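Local coordinates for protein mandalate racemase/muconate lactonizing enzyme (Unidentified, PDB 4E4U) that is of unestablished specific function but belongs to the mandelate racemase/muconate lactonizing enzyme family of the enolase superfamily, and is probably an isomerase or related enzyme, at residues 111-116 / 364-369; 115-120 / 288-293; 181-186 / 398-403; 166-171 / 209-214. One frame throughout, in Å; residues are numbered along the deposited sequence.

Interaction 1: 111-116 / 364-369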
loop_
_atom_site.group_PDB
_atom_site.type_symbol
_atom_site.label_atom_id
_atom_site.label_comp_id
_atom_site.label_asym_id
_atom_site.label_seq_id
_atom_site.Cartn_x
_atom_site.Cartn_y
_atom_site.Cartn_z
ATOM N N LYS A 111 -2.647 2.124 -48.860
ATOM C CA LYS A 111 -1.616 2.504 -47.888
ATOM C C LYS A 111 -1.140 1.284 -47.113
ATOM O O LYS A 111 -1.925 0.372 -46.856
ATOM C CB LYS A 111 -2.159 3.512 -46.863
ATOM C CG LYS A 111 -2.692 4.819 -47.431
ATOM C CD LYS A 111 -1.637 5.600 -48.184
ATOM C CE LYS A 111 -0.522 6.066 -47.291
ATOM N NZ LYS A 111 0.406 6.949 -48.068
ATOM N N PRO A 112 0.141 1.278 -46.702
ATOM C CA PRO A 112 0.572 0.303 -45.695
ATOM C C PRO A 112 -0.264 0.497 -44.428
ATOM O O PRO A 112 -0.677 1.628 -44.118
ATOM C CB PRO A 112 2.021 0.708 -45.404
ATOM C CG PRO A 112 2.462 1.477 -46.612
ATOM C CD PRO A 112 1.227 2.197 -47.085
ATOM N N VAL A 113 -0.508 -0.585 -43.698
ATOM C CA VAL A 113 -1.256 -0.493 -42.454
ATOM C C VAL A 113 -0.586 0.478 -41.474
ATOM O O VAL A 113 -1.274 1.217 -40.760
ATOM C CB VAL A 113 -1.458 -1.889 -41.835
ATOM C CG1 VAL A 113 -1.993 -1.783 -40.412
ATOM C CG2 VAL A 113 -2.417 -2.693 -42.698
ATOM N N TYR A 114 0.748 0.520 -41.451
ATOM C CA TYR A 114 1.422 1.436 -40.530
ATOM C C TYR A 114 1.099 2.910 -40.801
ATOM O O TYR A 114 1.245 3.736 -39.903
ATOM C CB TYR A 114 2.944 1.194 -40.430
ATOM C CG TYR A 114 3.731 1.327 -41.724
ATOM C CD1 TYR A 114 3.961 2.567 -42.312
ATOM C CD2 TYR A 114 4.277 0.202 -42.339
ATOM C CE1 TYR A 114 4.690 2.672 -43.487
ATOM C CE2 TYR A 114 5.002 0.297 -43.504
ATOM C CZ TYR A 114 5.213 1.532 -44.077
ATOM O OH TYR A 114 5.935 1.623 -45.253
ATOM N N GLU A 115 0.649 3.240 -42.014
ATOM C CA GLU A 115 0.244 4.616 -42.303
ATOM C C GLU A 115 -1.160 4.944 -41.796
ATOM O O GLU A 115 -1.579 6.104 -41.841
ATOM C CB GLU A 115 0.385 4.945 -43.800
ATOM C CG GLU A 115 1.802 4.814 -44.364
ATOM C CD GLU A 115 2.793 5.835 -43.800
ATOM O OE1 GLU A 115 2.853 6.037 -42.573
ATOM O OE2 GLU A 115 3.537 6.441 -44.594
ATOM N N LEU A 116 -1.872 3.927 -41.312
ATOM C CA LEU A 116 -3.218 4.107 -40.778
ATOM C C LEU A 116 -3.265 3.946 -39.261
ATOM O O LEU A 116 -4.216 4.390 -38.615
ATOM C CB LEU A 116 -4.192 3.128 -41.439
ATOM C CG LEU A 116 -4.237 3.215 -42.965
ATOM C CD1 LEU A 116 -5.150 2.145 -43.538
ATOM C CD2 LEU A 116 -4.695 4.602 -43.392
ATOM N N PRO A 364 0.851 -1.602 -50.066
ATOM C CA PRO A 364 -0.391 -1.467 -49.292
ATOM C C PRO A 364 -0.694 -2.686 -48.425
ATOM O O PRO A 364 -0.265 -3.808 -48.725
ATOM C CB PRO A 364 -1.465 -1.304 -50.375
ATOM C CG PRO A 364 -0.721 -0.752 -51.560
ATOM C CD PRO A 364 0.623 -1.431 -51.512
ATOM N N GLY A 365 -1.433 -2.462 -47.344
ATOM C CA GLY A 365 -1.819 -3.547 -46.460
ATOM C C GLY A 365 -0.667 -4.011 -45.592
ATOM O O GLY A 365 0.128 -3.198 -45.110
ATOM N N LEU A 366 -0.560 -5.322 -45.399
ATOM C CA LEU A 366 0.510 -5.876 -44.578
ATOM C C LEU A 366 1.828 -5.997 -45.337
ATOM O O LEU A 366 2.858 -6.302 -44.738
ATOM C CB LEU A 366 0.116 -7.254 -44.048
ATOM C CG LEU A 366 -1.109 -7.337 -43.139
ATOM C CD1 LEU A 366 -1.391 -8.792 -42.768
ATOM C CD2 LEU A 366 -0.943 -6.478 -41.892
ATOM N N GLY A 367 1.801 -5.765 -46.648
ATOM C CA GLY A 367 2.996 -5.929 -47.464
ATOM C C GLY A 367 3.477 -7.370 -47.545
ATOM O O GLY A 367 4.686 -7.629 -47.537
ATOM N N ILE A 368 2.536 -8.308 -47.631
ATOM C CA ILE A 368 2.878 -9.725 -47.669
ATOM C C ILE A 368 1.813 -10.492 -48.453
ATOM O O ILE A 368 0.648 -10.102 -48.466
ATOM C CB ILE A 368 3.029 -10.302 -46.230
ATOM C CG1 ILE A 368 3.924 -11.541 -46.211
ATOM C CG2 ILE A 368 1.685 -10.603 -45.605
ATOM C CD1 ILE A 368 5.384 -11.215 -46.411
ATOM N N GLU A 369 2.217 -11.566 -49.126
ATOM C CA GLU A 369 1.276 -12.387 -49.881
ATOM C C GLU A 369 1.814 -13.799 -49.991
ATOM O O GLU A 369 2.975 -13.995 -50.353
ATOM C CB GLU A 369 1.050 -11.808 -51.284
ATOM C CG GLU A 369 0.012 -12.565 -52.116
ATOM C CD GLU A 369 -0.262 -11.916 -53.462
ATOM O OE1 GLU A 369 0.398 -10.910 -53.794
ATOM O OE2 GLU A 369 -1.139 -12.417 -54.193
#
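A single parallel-type beta bridge between Pro112 and Gly365, its second partner lying inside a type II' turn, ties the loop after helix 88-109 to the loop after strand 357-359. It is a small example of how two irregular segments can be fixed chiefly through their backbones. Gly365 N donates to Lys111 O at 2.9 Å, and Val113 N returns a bond to Gly365 O at 3.0 Å; both are close to straight at the hydrogen. Gly365, the first corner of the turn running from Pro364 to Gly367, has a positive phi of 75°, and in this shape its N and O both serve Pro112's neighbours. Longer CA-H...O contacts flank the pair: Pro364 CA lies 3.4 Å from Lys111 O, and Pro112 CA 3.6 Å from Gly365 O. The turn has a further hold from helix 88-109, where Asp103 accepts from Leu366 N. On the apolar side, Val113 CG1 is anti to the backbone N (chi1 169°), which puts CG2 beside that N and toward the turn, and Leu289 and Trp102 continue the cluster. Val113 CG2 touches the Gly365 carbonyl, 3.5 Å from Gly365 O, and meets Leu366 CD2 at 4.1 Å.

Interaction 2: 115-120 / 288-293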
loop_
_atom_site.group_PDB
_atom_site.type_symbol
_atom_site.label_atom_id
_atom_site.label_comp_id
_atom_site.label_asym_id
_atom_site.label_seq_id
_atom_site.Cartn_x
_atom_site.Cartn_y
_atom_site.Cartn_z
ATOM N N GLU A 115 0.649 3.240 -42.014
ATOM C CA GLU A 115 0.244 4.616 -42.303
ATOM C C GLU A 115 -1.160 4.944 -41.796
ATOM O O GLU A 115 -1.579 6.104 -41.841
ATOM C CB GLU A 115 0.385 4.945 -43.800
ATOM C CG GLU A 115 1.802 4.814 -44.364
ATOM C CD GLU A 115 2.793 5.835 -43.800
ATOM O OE1 GLU A 115 2.853 6.037 -42.573
ATOM O OE2 GLU A 115 3.537 6.441 -44.594
ATOM N N LEU A 116 -1.872 3.927 -41.312
ATOM C CA LEU A 116 -3.218 4.107 -40.778
ATOM C C LEU A 116 -3.265 3.946 -39.261
ATOM O O LEU A 116 -4.216 4.390 -38.615
ATOM C CB LEU A 116 -4.192 3.128 -41.439
ATOM C CG LEU A 116 -4.237 3.215 -42.965
ATOM C CD1 LEU A 116 -5.150 2.145 -43.538
ATOM C CD2 LEU A 116 -4.695 4.602 -43.392
ATOM N N LEU A 117 -2.236 3.324 -38.689
ATOM C CA LEU A 117 -2.194 3.075 -37.245
ATOM C C LEU A 117 -1.212 4.005 -36.520
ATOM O O LEU A 117 -0.701 3.674 -35.448
ATOM C CB LEU A 117 -1.857 1.607 -36.955
ATOM C CG LEU A 117 -3.019 0.607 -37.043
ATOM C CD1 LEU A 117 -2.538 -0.820 -36.845
ATOM C CD2 LEU A 117 -4.086 0.941 -36.013
ATOM N N GLY A 118 -0.942 5.167 -37.106
ATOM C CA GLY A 118 -0.110 6.157 -36.452
ATOM C C GLY A 118 0.953 6.740 -37.356
ATOM O O GLY A 118 1.516 7.792 -37.057
ATOM N N GLY A 119 1.249 6.052 -38.453
ATOM C CA GLY A 119 2.210 6.557 -39.411
ATOM C C GLY A 119 3.626 6.100 -39.125
ATOM O O GLY A 119 3.999 5.822 -37.976
ATOM N N ARG A 120 4.433 6.049 -40.177
ATOM C CA ARG A 120 5.824 5.650 -40.031
ATOM C C ARG A 120 6.567 6.502 -39.003
ATOM O O ARG A 120 6.448 7.732 -38.987
ATOM C CB ARG A 120 6.543 5.734 -41.378
ATOM C CG ARG A 120 7.996 5.271 -41.317
ATOM C CD ARG A 120 8.746 5.598 -42.591
ATOM N NE ARG A 120 8.389 4.726 -43.706
ATOM C CZ ARG A 120 8.903 3.514 -43.897
ATOM N NH1 ARG A 120 9.775 3.013 -43.030
ATOM N NH2 ARG A 120 8.541 2.794 -44.950
ATOM N N GLY A 288 -4.885 -9.137 -32.442
ATOM C CA GLY A 288 -4.759 -8.462 -33.726
ATOM C C GLY A 288 -3.991 -7.160 -33.622
ATOM O O GLY A 288 -3.427 -6.844 -32.572
ATOM N N LEU A 289 -3.960 -6.398 -34.711
ATOM C CA LEU A 289 -3.143 -5.190 -34.767
ATOM C C LEU A 289 -3.675 -4.039 -33.922
ATOM O O LEU A 289 -2.898 -3.334 -33.287
ATOM C CB LEU A 289 -2.957 -4.744 -36.215
ATOM C CG LEU A 289 -1.917 -5.567 -36.971
ATOM C CD1 LEU A 289 -1.976 -5.262 -38.456
ATOM C CD2 LEU A 289 -0.520 -5.268 -36.431
ATOM N N LEU A 290 -4.984 -3.829 -33.908
ATOM C CA LEU A 290 -5.514 -2.757 -33.070
ATOM C C LEU A 290 -5.313 -3.083 -31.590
ATOM O O LEU A 290 -4.879 -2.229 -30.819
ATOM C CB LEU A 290 -6.979 -2.458 -33.388
ATOM C CG LEU A 290 -7.575 -1.322 -32.550
ATOM C CD1 LEU A 290 -6.779 -0.035 -32.721
ATOM C CD2 LEU A 290 -9.045 -1.105 -32.881
ATOM N N GLU A 291 -5.601 -4.322 -31.195
ATOM C CA GLU A 291 -5.351 -4.720 -29.817
ATOM C C GLU A 291 -3.859 -4.607 -29.469
ATOM O O GLU A 291 -3.500 -4.182 -28.371
ATOM C CB GLU A 291 -5.894 -6.125 -29.547
ATOM C CG GLU A 291 -5.912 -6.519 -28.073
ATOM C CD GLU A 291 -7.025 -5.878 -27.251
ATOM O OE1 GLU A 291 -7.802 -5.029 -27.760
ATOM O OE2 GLU A 291 -7.131 -6.255 -26.074
ATOM N N ALA A 292 -2.985 -4.957 -30.412
ATOM C CA ALA A 292 -1.548 -4.799 -30.176
ATOM C C ALA A 292 -1.159 -3.326 -30.013
ATOM O O ALA A 292 -0.339 -2.984 -29.169
ATOM C CB ALA A 292 -0.743 -5.463 -31.297
ATOM N N LYS A 293 -1.758 -2.454 -30.816
ATOM C CA LYS A 293 -1.548 -1.015 -30.672
ATOM C C LYS A 293 -1.993 -0.544 -29.287
ATOM O O LYS A 293 -1.326 0.284 -28.655
ATOM C CB LYS A 293 -2.310 -0.257 -31.762
ATOM C CG LYS A 293 -2.098 1.248 -31.768
ATOM C CD LYS A 293 -0.766 1.612 -32.393
ATOM C CE LYS A 293 -0.517 3.104 -32.310
ATOM N NZ LYS A 293 0.749 3.495 -32.987
#
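Leu117 and Lys293 are where the loop 115-120 comes nearest to the opening turns of helix 289-301, their CA atoms 7.8 Å apart, so the gap between the backbones is spanned by side chains. Leu117 carries the apolar part of the contact. Its two methyls divide the work: Leu117 CD1 rests on Leu289 CB at 4.0 Å, where the two side chains cross at about a right angle, and Leu117 CD2 makes a looser approach to Leu290 CD1 at 4.4 Å. Trp102 of helix 88-109 touches both Leu117 and Leu289 and extends the apolar layer.

In the enolase-superfamily architecture, helix 289-301 is one of the helices around the barrel, following strand 278-279 and preceding strand 305-306. Its start is held by Glu98, whose two carboxylate oxygens accept from the backbone N atoms of Leu289 and Leu290, just after Gly288 at the N-cap position.

One turn further along, Lys293 reaches back to the loop. A bend at its second torsion (chi2 78°) with the rest of the chain extended delivers NZ to the loop carbonyl: Lys293 NZ donates to Leu117 O at 2.9 Å, approaching almost along the C=O axis, with Lys293 CE also near that oxygen at 3.2 Å. The ammonium group has a stronger partner in Glu71 of the second subunit, a salt bridge, which makes this buried lysine a junction between loop, helix and neighbouring chain. Gly118, 4.5 Å from Lys293 NZ at its CA, itself forms backbone hydrogen bonds to that same subunit.

Interaction 3: 181-186 / 398-403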
loop_
_atom_site.group_PDB
_atom_site.type_symbol
_atom_site.label_atom_id
_atom_site.label_comp_id
_atom_site.label_asym_id
_atom_site.label_seq_id
_atom_site.Cartn_x
_atom_site.Cartn_y
_atom_site.Cartn_z
ATOM N N LEU A 181 22.560 -26.275 -9.512
ATOM C CA LEU A 181 23.814 -25.529 -9.605
ATOM C C LEU A 181 24.508 -25.736 -10.949
ATOM O O LEU A 181 25.062 -24.795 -11.508
ATOM C CB LEU A 181 24.765 -25.926 -8.479
ATOM C CG LEU A 181 24.329 -25.458 -7.095
ATOM C CD1 LEU A 181 25.130 -26.205 -6.043
ATOM C CD2 LEU A 181 24.501 -23.950 -6.946
ATOM N N GLU A 182 24.499 -26.960 -11.466
ATOM C CA GLU A 182 25.140 -27.203 -12.753
ATOM C C GLU A 182 24.460 -26.426 -13.881
ATOM O O GLU A 182 25.129 -25.913 -14.784
ATOM C CB GLU A 182 25.193 -28.693 -13.061
ATOM C CG GLU A 182 26.231 -29.403 -12.221
ATOM C CD GLU A 182 26.308 -30.880 -12.508
ATOM O OE1 GLU A 182 25.240 -31.526 -12.617
ATOM O OE2 GLU A 182 27.439 -31.390 -12.616
ATOM N N VAL A 183 23.136 -26.315 -13.831
ATOM C CA VAL A 183 22.434 -25.540 -14.846
ATOM C C VAL A 183 22.693 -24.043 -14.651
ATOM O O VAL A 183 22.937 -23.329 -15.622
ATOM C CB VAL A 183 20.934 -25.879 -14.891
ATOM C CG1 VAL A 183 20.176 -24.907 -15.786
ATOM C CG2 VAL A 183 20.745 -27.313 -15.376
ATOM N N LEU A 184 22.682 -23.573 -13.402
ATOM C CA LEU A 184 23.018 -22.175 -13.134
ATOM C C LEU A 184 24.420 -21.856 -13.653
ATOM O O LEU A 184 24.634 -20.816 -14.276
ATOM C CB LEU A 184 22.918 -21.855 -11.641
ATOM C CG LEU A 184 21.517 -21.902 -11.020
ATOM C CD1 LEU A 184 21.591 -21.846 -9.501
ATOM C CD2 LEU A 184 20.664 -20.750 -11.546
ATOM N N ASP A 185 25.370 -22.757 -13.406
ATOM C CA ASP A 185 26.732 -22.579 -13.898
ATOM C C ASP A 185 26.761 -22.480 -15.422
ATOM O O ASP A 185 27.482 -21.658 -15.990
ATOM C CB ASP A 185 27.619 -23.759 -13.486
ATOM C CG ASP A 185 28.008 -23.739 -12.016
ATOM O OD1 ASP A 185 27.808 -22.713 -11.335
ATOM O OD2 ASP A 185 28.546 -24.765 -11.547
ATOM N N ARG A 186 25.988 -23.335 -16.083
ATOM C CA ARG A 186 25.955 -23.359 -17.540
ATOM C C ARG A 186 25.370 -22.059 -18.089
ATOM O O ARG A 186 25.858 -21.524 -19.083
ATOM C CB ARG A 186 25.154 -24.562 -18.042
ATOM C CG ARG A 186 25.073 -24.655 -19.551
ATOM C CD ARG A 186 24.349 -25.914 -19.971
ATOM N NE ARG A 186 22.923 -25.832 -19.663
ATOM C CZ ARG A 186 22.156 -26.874 -19.351
ATOM N NH1 ARG A 186 22.670 -28.094 -19.257
ATOM N NH2 ARG A 186 20.868 -26.694 -19.113
ATOM N N LYS A 398 19.628 -33.934 -11.477
ATOM C CA LYS A 398 20.855 -34.459 -12.063
ATOM C C LYS A 398 20.879 -34.367 -13.592
ATOM O O LYS A 398 21.903 -34.641 -14.218
ATOM C CB LYS A 398 21.102 -35.899 -11.593
ATOM C CG LYS A 398 21.306 -36.013 -10.082
ATOM C CD LYS A 398 21.742 -37.407 -9.638
ATOM C CE LYS A 398 21.904 -37.443 -8.124
ATOM N NZ LYS A 398 22.535 -38.665 -7.565
ATOM N N ASP A 399 19.762 -33.958 -14.189
ATOM C CA ASP A 399 19.653 -33.902 -15.649
ATOM C C ASP A 399 20.252 -32.622 -16.235
ATOM O O ASP A 399 20.064 -31.530 -15.691
ATOM C CB ASP A 399 18.189 -34.043 -16.072
ATOM C CG ASP A 399 18.028 -34.250 -17.568
ATOM O OD1 ASP A 399 19.012 -34.648 -18.230
ATOM O OD2 ASP A 399 16.911 -34.021 -18.080
ATOM N N LEU A 400 20.965 -32.758 -17.350
ATOM C CA LEU A 400 21.600 -31.613 -18.001
ATOM C C LEU A 400 21.105 -31.397 -19.435
ATOM O O LEU A 400 21.795 -30.790 -20.251
ATOM C CB LEU A 400 23.128 -31.752 -17.972
ATOM C CG LEU A 400 23.763 -31.667 -16.580
ATOM C CD1 LEU A 400 25.287 -31.700 -16.645
ATOM C CD2 LEU A 400 23.296 -30.415 -15.869
ATOM N N ALA A 401 19.900 -31.879 -19.727
ATOM C CA ALA A 401 19.299 -31.726 -21.052
ATOM C C ALA A 401 19.053 -30.257 -21.389
ATOM O O ALA A 401 18.819 -29.444 -20.496
ATOM C CB ALA A 401 17.990 -32.511 -21.129
ATOM N N PRO A 402 19.112 -29.909 -22.685
ATOM C CA PRO A 402 18.842 -28.529 -23.108
ATOM C C PRO A 402 17.347 -28.194 -23.139
ATOM O O PRO A 402 16.506 -29.096 -23.128
ATOM C CB PRO A 402 19.427 -28.477 -24.525
ATOM C CG PRO A 402 19.363 -29.885 -25.009
ATOM C CD PRO A 402 19.594 -30.748 -23.797
ATOM N N ALA A 403 17.033 -26.901 -23.171
ATOM C CA ALA A 403 15.658 -26.434 -23.318
ATOM C C ALA A 403 15.060 -26.901 -24.642
ATOM O O ALA A 403 13.871 -27.201 -24.724
ATOM C CB ALA A 403 15.597 -24.907 -23.213
HETATM O O HOH W 1 24.492 -34.066 -13.277
HETATM O O HOH W 2 19.529 -28.943 -18.156
#
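Arg186 leaves helix 181-198 with its CG opposite the backbone N (chi1 180°) and then turns at its third torsion (chi3 71°), which carries the guanidinium to the carbonyls of Leu400 and Ala401. The helix is one of those around the enolase-type barrel, between strands 162-165 and 203-206, and the partner is the C-terminal tail laid across its first turns. Arg186 NH1 gives Leu400 O a weak, strongly bent hydrogen bond of 3.0 Å; a firmer bond runs from NE to Pro167 O, so its strongest polar hold comes from the loop at Pro167. Leu400 supplies the apolar part of the tail's contact. Leu400 CD2 sits on Glu182 CB at 3.8 Å, the two side chains crossing roughly at right angles, and on Val183 CG2 at 4.0 Å, where valine and leucine run past each other in opposite directions. Glu182, extended beyond CG, works at both ends of its carboxylate: OE2 forms a salt bridge with Lys201 of the third subunit, while OE1 accepts a hydrogen bond from a water at 2.7 Å that also donates to Lys398 O at 2.8 Å. Contact at this surface site is thus part apolar, part solvent-mediated. A second water, which donates a hydrogen bond to Ala401 O, lies in the plane of the guanidinium, at its edge, and accepts from Arg186 NH2 at 2.8 Å.

Interaction 4: 166-171 / 209-214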
loop_
_atom_site.group_PDB
_atom_site.type_symbol
_atom_site.label_atom_id
_atom_site.label_comp_id
_atom_site.label_asym_id
_atom_site.label_seq_id
_atom_site.Cartn_x
_atom_site.Cartn_y
_atom_site.Cartn_z
ATOM N N ASP A 166 18.809 -19.780 -24.875
ATOM C CA ASP A 166 18.250 -20.301 -23.624
ATOM C C ASP A 166 19.005 -21.540 -23.145
ATOM O O ASP A 166 18.715 -22.663 -23.577
ATOM C CB ASP A 166 16.761 -20.645 -23.767
ATOM C CG ASP A 166 16.155 -21.131 -22.455
ATOM O OD1 ASP A 166 16.879 -21.156 -21.439
ATOM O OD2 ASP A 166 14.962 -21.488 -22.425
ATOM N N PRO A 167 19.971 -21.343 -22.235
ATOM C CA PRO A 167 20.766 -22.453 -21.704
ATOM C C PRO A 167 20.194 -23.046 -20.410
ATOM O O PRO A 167 20.884 -23.814 -19.732
ATOM C CB PRO A 167 22.121 -21.789 -21.439
ATOM C CG PRO A 167 21.759 -20.395 -21.037
ATOM C CD PRO A 167 20.470 -20.037 -21.765
ATOM N N ALA A 168 18.944 -22.713 -20.083
ATOM C CA ALA A 168 18.401 -23.020 -18.756
ATOM C C ALA A 168 17.667 -24.360 -18.635
ATOM O O ALA A 168 16.993 -24.607 -17.636
ATOM C CB ALA A 168 17.519 -21.888 -18.273
ATOM N N GLY A 169 17.824 -25.236 -19.624
ATOM C CA GLY A 169 17.289 -26.583 -19.514
ATOM C C GLY A 169 15.814 -26.676 -19.855
ATOM O O GLY A 169 15.195 -25.690 -20.253
ATOM N N PRO A 170 15.230 -27.867 -19.693
ATOM C CA PRO A 170 13.847 -28.086 -20.125
ATOM C C PRO A 170 12.829 -27.228 -19.383
ATOM O O PRO A 170 12.967 -26.934 -18.186
ATOM C CB PRO A 170 13.603 -29.556 -19.771
ATOM C CG PRO A 170 14.968 -30.178 -19.781
ATOM C CD PRO A 170 15.858 -29.108 -19.210
ATOM N N TYR A 171 11.806 -26.819 -20.122
ATOM C CA TYR A 171 10.601 -26.266 -19.530
ATOM C C TYR A 171 9.541 -27.354 -19.618
ATOM O O TYR A 171 9.345 -27.953 -20.675
ATOM C CB TYR A 171 10.160 -24.989 -20.250
ATOM C CG TYR A 171 10.260 -25.022 -21.760
ATOM C CD1 TYR A 171 11.450 -24.711 -22.405
ATOM C CD2 TYR A 171 9.150 -25.309 -22.544
ATOM C CE1 TYR A 171 11.541 -24.715 -23.782
ATOM C CE2 TYR A 171 9.231 -25.315 -23.922
ATOM C CZ TYR A 171 10.431 -25.016 -24.537
ATOM O OH TYR A 171 10.530 -25.016 -25.910
ATOM N N HIS A 209 12.268 -19.626 -20.867
ATOM C CA HIS A 209 10.931 -20.077 -21.263
ATOM C C HIS A 209 10.061 -20.390 -20.032
ATOM O O HIS A 209 9.274 -21.338 -20.042
ATOM C CB HIS A 209 11.034 -21.351 -22.115
ATOM C CG HIS A 209 11.526 -21.133 -23.514
ATOM N ND1 HIS A 209 12.860 -21.055 -23.838
ATOM C CD2 HIS A 209 10.847 -21.026 -24.685
ATOM C CE1 HIS A 209 12.990 -20.891 -25.142
ATOM N NE2 HIS A 209 11.785 -20.868 -25.679
ATOM N N GLY A 210 10.209 -19.620 -18.961
ATOM C CA GLY A 210 9.405 -19.848 -17.772
ATOM C C GLY A 210 9.739 -21.120 -17.018
ATOM O O GLY A 210 8.858 -21.701 -16.385
ATOM N N GLN A 211 11.002 -21.538 -17.056
ATOM C CA GLN A 211 11.411 -22.763 -16.369
ATOM C C GLN A 211 11.270 -22.668 -14.856
ATOM O O GLN A 211 11.070 -23.678 -14.189
ATOM C CB GLN A 211 12.880 -23.099 -16.664
ATOM C CG GLN A 211 13.175 -23.670 -18.035
ATOM C CD GLN A 211 13.517 -22.606 -19.051
ATOM O OE1 GLN A 211 13.103 -21.451 -18.925
ATOM N NE2 GLN A 211 14.264 -22.993 -20.079
ATOM N N MET A 212 11.384 -21.456 -14.324
ATOM C CA MET A 212 11.705 -21.259 -12.915
ATOM C C MET A 212 10.563 -20.784 -12.037
ATOM O O MET A 212 9.667 -20.069 -12.490
ATOM C CB MET A 212 12.838 -20.234 -12.804
ATOM C CG MET A 212 14.171 -20.769 -13.270
ATOM S SD MET A 212 15.306 -19.491 -13.765
ATOM C CE MET A 212 14.558 -19.076 -15.327
ATOM N N VAL A 213 10.628 -21.168 -10.767
ATOM C CA VAL A 213 9.913 -20.438 -9.727
ATOM C C VAL A 213 10.692 -19.136 -9.461
ATOM O O VAL A 213 11.885 -19.044 -9.758
ATOM C CB VAL A 213 9.767 -21.266 -8.430
ATOM C CG1 VAL A 213 8.936 -22.510 -8.685
ATOM C CG2 VAL A 213 11.134 -21.633 -7.837
ATOM N N PRO A 214 10.022 -18.109 -8.917
ATOM C CA PRO A 214 10.708 -16.821 -8.730
ATOM C C PRO A 214 11.989 -16.895 -7.905
ATOM O O PRO A 214 12.944 -16.194 -8.229
ATOM C CB PRO A 214 9.655 -15.936 -8.037
ATOM C CG PRO A 214 8.510 -16.823 -7.723
ATOM C CD PRO A 214 8.587 -18.026 -8.604
#
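Asp166 OD2 is gripped from two sides. His209 ND1 donates to Asp166 OD2 at 2.6 Å, and Gln211 NE2 donates to the same OD2 at 2.9 Å. The two donors divide the oxygen: the amide uses the syn lone pair, while the imidazole comes in on the anti side with its ring nearly coplanar with the carboxylate. The amide plane stands almost perpendicular to the carboxylate (84°), although its NE2 still meets OD2 on that syn lone pair. Gln211 NE2 spends its other hydrogen on Gly169 O, also at 2.9 Å and almost perfectly straight, and Gln211 OE1 accepts from His209 N. A sharp bend at the second torsion of Gln211 (chi2 91°) brings its amide back between the two loops for this. The other aspartate oxygen, Asp166 OD1, closes an Asx turn by accepting from Ala168 N.

Tyr171 covers one face of the imidazole in an offset stack, centroids 4.6 Å apart and planes 15° from parallel, and His209 CB adds a CH-pi contact over the phenol ring, 3.4 Å from Tyr171 CD1. Phe82 of the fourth subunit meets both rings at steep angles. These loops follow adjacent barrel strands, 162-165 and 203-206, at the C-terminal strand ends where enolase-superfamily active sites lie. The chemistry implies tightly set groups: both amide atoms of Gln211 have defined roles, which settles its orientation, and the His209 ring is fixed in rotation by carboxylate and stack together.

How the interactions relate
The four contacts form two clusters on opposite sides of the chain's centre. Interactions 1 and 2 are buried, share Glu115 and Leu116, and bind one loop to two separate parts of the chain, the loop at 364-369 and helix 289-301; Leu289 CD1 joins their apolar layers, and both border the second subunit. Interactions 3 and 4 also adjoin, with centres 10 Å apart, linked by Arg186 and by the tail end at Ala403, but they differ in depth: 398-403 lies on the surface and uses water, whereas 166-171 / 209-214 is partly buried and closed by direct side-chain bonds. Backbone pairing dominates interaction 1, leucines and one lysine interaction 2, and a shared carboxylate oxygen interaction 4.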